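Local coordinates for hypothetical protein (PDB 4OO3) that is of unknown function but is probably an NAD-dependent oxidoreductase, pairing a Rossmann-type nucleotide-binding domain with a C-terminal domain built on a large mixed sheet, at residues I183-V188 and T221-L226; H317-K322 and L328-G333. All coordinates share one frame; numbering follows the deposited sequence.

Interaction 1 (I183-V188 and T221-L226)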
ATOM      1  N   ILE A 183       6.649  10.058 -15.311  1.00 36.03           N
ATOM      2  CA  ILE A 183       6.704   9.425 -14.003  1.00 36.17           C
ATOM      3  C   ILE A 183       6.725   7.922 -14.246  1.00 37.46           C
ATOM      4  O   ILE A 183       5.929   7.408 -15.028  1.00 37.92           O
ATOM      5  CB  ILE A 183       5.523   9.853 -13.100  1.00 35.62           C
ATOM      6  CG1 ILE A 183       5.507  11.380 -12.938  1.00 36.72           C
ATOM      7  CG2 ILE A 183       5.631   9.195 -11.734  1.00 33.42           C
ATOM      8  CD1 ILE A 183       4.338  11.922 -12.140  1.00 36.80           C
ATOM      9  N   VAL A 184       7.672   7.234 -13.604  1.00 37.61           N
ATOM     10  CA  VAL A 184       7.886   5.802 -13.801  1.00 33.77           C
ATOM     11  C   VAL A 184       8.208   5.157 -12.454  1.00 33.79           C
ATOM     12  O   VAL A 184       9.127   5.606 -11.785  1.00 32.26           O
ATOM     13  CB  VAL A 184       9.060   5.548 -14.771  1.00 34.65           C
ATOM     14  CG1 VAL A 184       9.328   4.055 -14.913  1.00 34.76           C
ATOM     15  CG2 VAL A 184       8.783   6.168 -16.140  1.00 34.91           C
ATOM     16  N   LYS A 185       7.451   4.122 -12.065  1.00 32.90           N
ATOM     17  CA  LYS A 185       7.703   3.350 -10.824  1.00 33.16           C
ATOM     18  C   LYS A 185       7.621   1.843 -11.067  1.00 34.76           C
ATOM     19  O   LYS A 185       6.594   1.328 -11.513  1.00 34.45           O
ATOM     20  CB  LYS A 185       6.711   3.726  -9.727  1.00 31.15           C
ATOM     21  CG  LYS A 185       6.833   5.174  -9.310  1.00 33.58           C
ATOM     22  CD  LYS A 185       5.891   5.545  -8.180  1.00 32.88           C
ATOM     23  CE  LYS A 185       5.954   7.042  -7.922  1.00 32.56           C
ATOM     24  NZ  LYS A 185       7.270   7.469  -7.374  1.00 33.40           N
ATOM     25  N   GLU A 186       8.709   1.146 -10.771  1.00 35.07           N
ATOM     26  CA  GLU A 186       8.816  -0.275 -11.066  1.00 38.15           C
ATOM     27  C   GLU A 186       9.305  -1.009  -9.825  1.00 36.05           C
ATOM     28  O   GLU A 186      10.342  -0.658  -9.266  1.00 34.78           O
ATOM     29  CB  GLU A 186       9.777  -0.494 -12.233  1.00 42.31           C
ATOM     30  CG  GLU A 186       9.285   0.100 -13.549  1.00 48.69           C
ATOM     31  CD  GLU A 186      10.337   0.078 -14.647  1.00 59.62           C
ATOM     32  OE1 GLU A 186      11.494   0.492 -14.389  1.00 65.48           O
ATOM     33  OE2 GLU A 186       9.997  -0.337 -15.778  1.00 60.47           O
ATOM     34  N   SER A 187       8.545  -2.012  -9.392  1.00 33.97           N
ATOM     35  CA  SER A 187       8.889  -2.790  -8.207  1.00 33.99           C
ATOM     36  C   SER A 187       8.994  -4.261  -8.556  1.00 34.89           C
ATOM     37  O   SER A 187       8.228  -4.765  -9.376  1.00 38.27           O
ATOM     38  CB  SER A 187       7.832  -2.610  -7.119  1.00 31.12           C
ATOM     39  OG  SER A 187       7.602  -1.247  -6.859  1.00 31.66           O
ATOM     40  N   VAL A 188       9.958  -4.934  -7.934  1.00 35.47           N
ATOM     41  CA  VAL A 188      10.067  -6.386  -7.984  1.00 36.25           C
ATOM     42  C   VAL A 188       9.982  -6.899  -6.549  1.00 37.59           C
ATOM     43  O   VAL A 188      10.865  -6.615  -5.732  1.00 36.88           O
ATOM     44  CB  VAL A 188      11.395  -6.835  -8.614  1.00 39.25           C
ATOM     45  CG1 VAL A 188      11.447  -8.353  -8.736  1.00 39.73           C
ATOM     46  CG2 VAL A 188      11.586  -6.176  -9.974  1.00 40.54           C
ATOM     47  N   THR A 221      -1.628  -0.400  -6.289  1.00 27.58           N
ATOM     48  CA  THR A 221      -2.350   0.534  -5.427  1.00 28.56           C
ATOM     49  C   THR A 221      -1.364   1.515  -4.787  1.00 27.49           C
ATOM     50  O   THR A 221      -1.516   2.720  -4.929  1.00 26.69           O
ATOM     51  CB  THR A 221      -3.157  -0.239  -4.367  1.00 29.72           C
ATOM     52  OG1 THR A 221      -4.151  -1.026  -5.030  1.00 31.89           O
ATOM     53  CG2 THR A 221      -3.852   0.691  -3.383  1.00 34.64           C
ATOM     54  N   HIS A 222      -0.335   0.988  -4.125  1.00 28.49           N
ATOM     55  CA  HIS A 222       0.716   1.827  -3.537  1.00 28.60           C
ATOM     56  C   HIS A 222       1.356   2.764  -4.564  1.00 28.98           C
ATOM     57  O   HIS A 222       1.593   3.938  -4.271  1.00 25.78           O
ATOM     58  CB  HIS A 222       1.835   0.979  -2.937  1.00 27.73           C
ATOM     59  CG  HIS A 222       1.429   0.169  -1.749  1.00 28.48           C
ATOM     60  ND1 HIS A 222       0.749   0.704  -0.676  1.00 29.70           N
ATOM     61  CD2 HIS A 222       1.635  -1.135  -1.451  1.00 30.71           C
ATOM     62  CE1 HIS A 222       0.542  -0.238   0.227  1.00 30.95           C
ATOM     63  NE2 HIS A 222       1.070  -1.365  -0.220  1.00 32.81           N
ATOM     64  N   LEU A 223       1.663   2.240  -5.753  1.00 27.53           N
ATOM     65  CA  LEU A 223       2.428   3.016  -6.735  1.00 26.38           C
ATOM     66  C   LEU A 223       1.565   4.118  -7.326  1.00 25.82           C
ATOM     67  O   LEU A 223       2.008   5.254  -7.447  1.00 26.10           O
ATOM     68  CB  LEU A 223       3.019   2.117  -7.830  1.00 27.37           C
ATOM     69  CG  LEU A 223       3.943   0.996  -7.347  1.00 28.22           C
ATOM     70  CD1 LEU A 223       4.515   0.231  -8.531  1.00 30.14           C
ATOM     71  CD2 LEU A 223       5.068   1.534  -6.467  1.00 28.85           C
ATOM     72  N   VAL A 224       0.322   3.781  -7.649  1.00 26.39           N
ATOM     73  CA  VAL A 224      -0.635   4.751  -8.166  1.00 26.34           C
ATOM     74  C   VAL A 224      -0.877   5.862  -7.143  1.00 27.20           C
ATOM     75  O   VAL A 224      -0.935   7.045  -7.508  1.00 28.83           O
ATOM     76  CB  VAL A 224      -1.960   4.063  -8.574  1.00 27.08           C
ATOM     77  CG1 VAL A 224      -3.091   5.072  -8.740  1.00 27.28           C
ATOM     78  CG2 VAL A 224      -1.760   3.286  -9.865  1.00 27.11           C
ATOM     79  N   ASP A 225      -1.004   5.476  -5.872  1.00 25.84           N
ATOM     80  CA  ASP A 225      -1.154   6.428  -4.778  1.00 24.76           C
ATOM     81  C   ASP A 225       0.056   7.335  -4.669  1.00 26.03           C
ATOM     82  O   ASP A 225      -0.091   8.525  -4.442  1.00 25.42           O
ATOM     83  CB  ASP A 225      -1.351   5.714  -3.439  1.00 24.87           C
ATOM     84  CG  ASP A 225      -1.595   6.691  -2.287  1.00 26.28           C
ATOM     85  OD1 ASP A 225      -2.644   7.363  -2.302  1.00 24.59           O
ATOM     86  OD2 ASP A 225      -0.740   6.791  -1.373  1.00 25.26           O
ATOM     87  N   LEU A 226       1.253   6.778  -4.831  1.00 28.00           N
ATOM     88  CA  LEU A 226       2.456   7.598  -4.765  1.00 29.23           C
ATOM     89  C   LEU A 226       2.505   8.639  -5.880  1.00 30.36           C
ATOM     90  O   LEU A 226       2.871   9.782  -5.609  1.00 31.37           O
ATOM     91  CB  LEU A 226       3.735   6.756  -4.779  1.00 29.45           C
ATOM     92  CG  LEU A 226       4.122   6.065  -3.480  1.00 29.54           C
ATOM     93  CD1 LEU A 226       5.524   5.497  -3.619  1.00 31.41           C
ATOM     94  CD2 LEU A 226       4.042   6.999  -2.281  1.00 30.32           C
TER

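Interaction 2 (H317-K322 and L328-G333)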
ATOM      1  N   HIS A 317      13.473  -1.643  -6.382  1.00 44.28           N
ATOM      2  CA  HIS A 317      12.599  -0.555  -6.819  1.00 41.45           C
ATOM      3  C   HIS A 317      13.390   0.533  -7.532  1.00 39.30           C
ATOM      4  O   HIS A 317      14.470   0.922  -7.085  1.00 40.10           O
ATOM      5  CB  HIS A 317      11.835   0.060  -5.641  1.00 40.87           C
ATOM      6  CG  HIS A 317      10.849   1.115  -6.048  1.00 37.62           C
ATOM      7  ND1 HIS A 317       9.573   0.816  -6.472  1.00 37.24           N
ATOM      8  CD2 HIS A 317      10.960   2.462  -6.113  1.00 37.80           C
ATOM      9  CE1 HIS A 317       8.937   1.934  -6.774  1.00 38.34           C
ATOM     10  NE2 HIS A 317       9.757   2.947  -6.568  1.00 38.12           N
ATOM     11  N   PHE A 318      12.846   0.992  -8.653  1.00 38.23           N
ATOM     12  CA  PHE A 318      13.416   2.105  -9.418  0.50 39.55           C
ATOM     13  C   PHE A 318      12.292   3.027  -9.822  1.00 39.93           C
ATOM     14  O   PHE A 318      11.234   2.563 -10.248  1.00 43.04           O
ATOM     15  CB  PHE A 318      14.133   1.620 -10.684  0.50 39.23           C
ATOM     16  CG  PHE A 318      14.412   2.717 -11.695  0.50 37.97           C
ATOM     17  CD1 PHE A 318      15.490   3.573 -11.536  0.50 37.28           C
ATOM     18  CD2 PHE A 318      13.596   2.883 -12.808  0.50 37.71           C
ATOM     19  CE1 PHE A 318      15.750   4.570 -12.458  0.50 36.28           C
ATOM     20  CE2 PHE A 318      13.850   3.878 -13.731  0.50 36.83           C
ATOM     21  CZ  PHE A 318      14.932   4.718 -13.557  0.50 36.54           C
ATOM     22  N   SER A 319      12.519   4.331  -9.689  1.00 39.78           N
ATOM     23  CA  SER A 319      11.536   5.319 -10.106  1.00 37.76           C
ATOM     24  C   SER A 319      12.178   6.608 -10.587  1.00 38.99           C
ATOM     25  O   SER A 319      13.291   6.968 -10.172  1.00 38.38           O
ATOM     26  CB  SER A 319      10.561   5.628  -8.970  1.00 37.70           C
ATOM     27  OG  SER A 319      11.208   6.289  -7.900  1.00 38.14           O
ATOM     28  N   VAL A 320      11.458   7.296 -11.466  1.00 37.19           N
ATOM     29  CA  VAL A 320      11.862   8.604 -11.959  1.00 37.89           C
ATOM     30  C   VAL A 320      10.644   9.509 -11.972  1.00 35.66           C
ATOM     31  O   VAL A 320       9.548   9.071 -12.321  1.00 34.53           O
ATOM     32  CB  VAL A 320      12.392   8.541 -13.402  1.00 38.41           C
ATOM     33  CG1 VAL A 320      13.123   9.828 -13.755  1.00 39.96           C
ATOM     34  CG2 VAL A 320      13.304   7.345 -13.588  1.00 43.41           C
HETATM   35  N   MSE A 321      10.837  10.765 -11.593  1.00 36.19           N
HETATM   36  CA  MSE A 321       9.830  11.793 -11.850  1.00 34.95           C
HETATM   37  C   MSE A 321      10.574  12.945 -12.466  1.00 35.23           C
HETATM   38  O   MSE A 321      11.517  13.479 -11.885  1.00 33.74           O
HETATM   39  CB  MSE A 321       8.959  12.141 -10.641  1.00 32.80           C
HETATM   40  CG  MSE A 321       9.676  12.460  -9.343  1.00 32.49           C
HETATM   41 SE   MSE A 321       8.307  12.762  -7.942  0.75 28.29          SE
HETATM   42  CE  MSE A 321       7.589  14.472  -8.585  1.00 31.42           C
ATOM     43  N   LYS A 322      10.154  13.310 -13.674  1.00 36.25           N
ATOM     44  CA  LYS A 322      10.921  14.206 -14.524  1.00 37.56           C
ATOM     45  C   LYS A 322      10.383  15.618 -14.438  1.00 34.97           C
ATOM     46  O   LYS A 322       9.224  15.867 -14.749  1.00 34.96           O
ATOM     47  CB  LYS A 322      10.900  13.703 -15.972  1.00 39.56           C
ATOM     48  CG  LYS A 322      11.529  12.324 -16.125  1.00 42.37           C
ATOM     49  CD  LYS A 322      12.028  12.059 -17.533  1.00 45.79           C
ATOM     50  CE  LYS A 322      10.871  11.949 -18.505  1.00 53.53           C
ATOM     51  NZ  LYS A 322      11.190  11.098 -19.686  1.00 64.64           N
ATOM     52  N   LEU A 328      14.168  13.440 -10.418  1.00 38.78           N
ATOM     53  CA  LEU A 328      14.329  12.871  -9.077  1.00 37.48           C
ATOM     54  C   LEU A 328      14.229  11.354  -9.194  1.00 33.79           C
ATOM     55  O   LEU A 328      13.234  10.833  -9.690  1.00 33.74           O
ATOM     56  CB  LEU A 328      13.254  13.395  -8.130  1.00 35.90           C
ATOM     57  CG  LEU A 328      13.178  14.910  -8.005  1.00 36.82           C
ATOM     58  CD1 LEU A 328      11.977  15.294  -7.154  1.00 37.65           C
ATOM     59  CD2 LEU A 328      14.467  15.465  -7.423  1.00 38.92           C
ATOM     60  N   VAL A 329      15.253  10.655  -8.721  1.00 33.91           N
ATOM     61  CA  VAL A 329      15.431   9.236  -9.025  1.00 34.00           C
ATOM     62  C   VAL A 329      15.631   8.438  -7.746  1.00 33.48           C
ATOM     63  O   VAL A 329      16.471   8.789  -6.919  1.00 34.52           O
ATOM     64  CB  VAL A 329      16.657   9.025  -9.952  1.00 34.82           C
ATOM     65  CG1 VAL A 329      16.953   7.538 -10.165  1.00 35.45           C
ATOM     66  CG2 VAL A 329      16.436   9.725 -11.284  1.00 34.34           C
ATOM     67  N   ILE A 330      14.851   7.371  -7.594  1.00 33.20           N
ATOM     68  CA  ILE A 330      15.066   6.394  -6.539  1.00 34.07           C
ATOM     69  C   ILE A 330      15.744   5.183  -7.156  1.00 35.88           C
ATOM     70  O   ILE A 330      15.300   4.683  -8.188  1.00 32.82           O
ATOM     71  CB  ILE A 330      13.758   5.891  -5.913  1.00 33.32           C
ATOM     72  CG1 ILE A 330      12.919   7.047  -5.363  1.00 34.40           C
ATOM     73  CG2 ILE A 330      14.054   4.883  -4.812  1.00 33.67           C
ATOM     74  CD1 ILE A 330      13.522   7.728  -4.161  1.00 35.94           C
ATOM     75  N   ARG A 331      16.820   4.730  -6.521  1.00 38.24           N
ATOM     76  CA  ARG A 331      17.410   3.436  -6.823  1.00 38.13           C
ATOM     77  C   ARG A 331      17.363   2.581  -5.574  1.00 39.35           C
ATOM     78  O   ARG A 331      17.640   3.057  -4.466  1.00 39.14           O
ATOM     79  CB  ARG A 331      18.846   3.585  -7.294  1.00 39.87           C
ATOM     80  CG  ARG A 331      18.981   4.283  -8.637  1.00 40.53           C
ATOM     81  CD  ARG A 331      20.437   4.590  -8.940  1.00 43.24           C
ATOM     82  NE  ARG A 331      20.572   5.889  -9.586  1.00 46.48           N
ATOM     83  CZ  ARG A 331      20.322   6.129 -10.867  1.00 47.64           C
ATOM     84  NH1 ARG A 331      19.920   5.156 -11.675  1.00 52.43           N
ATOM     85  NH2 ARG A 331      20.475   7.355 -11.345  1.00 48.57           N
ATOM     86  N   GLN A 332      16.980   1.321  -5.763  1.00 40.91           N
ATOM     87  CA  GLN A 332      16.940   0.342  -4.691  1.00 38.74           C
ATOM     88  C   GLN A 332      17.280  -1.024  -5.280  1.00 38.13           C
ATOM     89  O   GLN A 332      16.402  -1.819  -5.609  1.00 34.05           O
ATOM     90  CB  GLN A 332      15.568   0.333  -4.029  1.00 38.01           C
ATOM     91  CG  GLN A 332      15.469  -0.610  -2.850  1.00 38.92           C
ATOM     92  CD  GLN A 332      14.043  -0.830  -2.421  1.00 38.59           C
ATOM     93  OE1 GLN A 332      13.365   0.104  -1.994  1.00 35.78           O
ATOM     94  NE2 GLN A 332      13.573  -2.068  -2.537  1.00 40.14           N
ATOM     95  N   GLY A 333      18.575  -1.265  -5.435  1.00 41.37           N
ATOM     96  CA  GLY A 333      19.080  -2.503  -6.005  1.00 43.25           C
ATOM     97  C   GLY A 333      20.256  -2.996  -5.200  1.00 45.38           C
ATOM     98  O   GLY A 333      20.464  -2.550  -4.068  1.00 42.45           O
TER

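Interaction 1 (I183-V188 and T221-L226)
K185 lays its aliphatic chain against the helix at L226, while L223 points from the helix toward the strand. The lysine runs extended as far as CE, where a bend (chi4 -67°) turns NZ aside; K185 CE itself comes 3.9 Å from L226 CB, the two side chains crossing at about a right angle. A lysine suits a buried place like this because its methylenes pack as a hydrocarbon, while its ammonium is paired with E230 farther along the same helix. L223 contributes both branches of its fork. L223 CD1 sits 3.8 Å from the backbone carbonyl K185 O, and L223 CD1 and CD2 each lie 3.8 Å from S187 OG. The short serine side chain brings its hydroxyl, bonded to H317, against the two methyls. No hydrogen bond links the two segments; the contact is one of van der Waals packing, partly methyl groups against polar oxygens. The segment axes pass 9.5 Å apart, nearly antiparallel (157°). In the fold, helix 220-231 packs on one face of the mixed sheet: L223 also touches V301 and V303 of strand 297-306 and H317 of strand 316-322, the two strands that flank 183-190.

Interaction 2 (H317-K322 and L328-G333)
The H317 imidazole meets I330 at its edge, I330 CG2 lying near the ring plane, 4.1 Å from H317 CD2. With CG anti to the backbone N (chi1 -176°), the ring is carried toward S187 of the neighbouring strand 183-190. On the other face of the sheet the F318 ring is modelled in two conformers. In the one described here it comes obliquely to I330 O, 3.5 Å from F318 CD1, and to V329 CG1, with R331 NH1 a looser neighbour 4.3 Å from F318 CE1. V329 CG1 lies 3.7 Å above the centre of the R331 guanidinium, an apolar cover for a group whose charge is paired with E345 and which also makes a cation-pi contact with F343.

Between these two faces, the antiparallel strands form a regular hairpin ladder. S319 and I330 are a hydrogen-bonded pair, I330 N donating to S319 O over 3.0 Å. M321, a selenomethionine, and L328 are another, with L328 N 3.0 Å from M321 O. At the far end H317 N to Q332 O is a sound bond of 3.0 Å (157° at the hydrogen), but Q332 N to H317 O is weak, bent to 116°. The short serine side chain lies close against I330, S319 OG 3.2 Å from I330 CG1. V320 and V329, a non-hydrogen-bonded pair, lie side by side; beta-branched valines suit extended strands. Q332 fixes its amide through NE2 to D315 O.

Strand 183-190 continues the sheet beyond 316-322, and strand 341-346 beyond 326-332; helix 155-164 covers the face bearing S319, M321 and I330.

How the interactions relate
Interactions 1 and 2 have their centres about 10 Å apart and meet where two neighbouring strands pair: 183-190 and 316-322 are antiparallel in one mixed sheet. Their backbones are joined by a probable hydrogen bond of 2.9 Å between V184 O and V320 N. A second probable bond, 2.9 Å between S187 OG and H317 ND1, ties interaction 1 to the hairpin of interaction 2. Helices 220-231 and 155-164 pack on the same sheet face, since L223 of the first touches H317 and the second touches S319, M321 and I330. The arrangement resembles the C-terminal domains of GFO/IDH/MocA-type oxidoreductases, although neither contact can be assigned to a catalytic site.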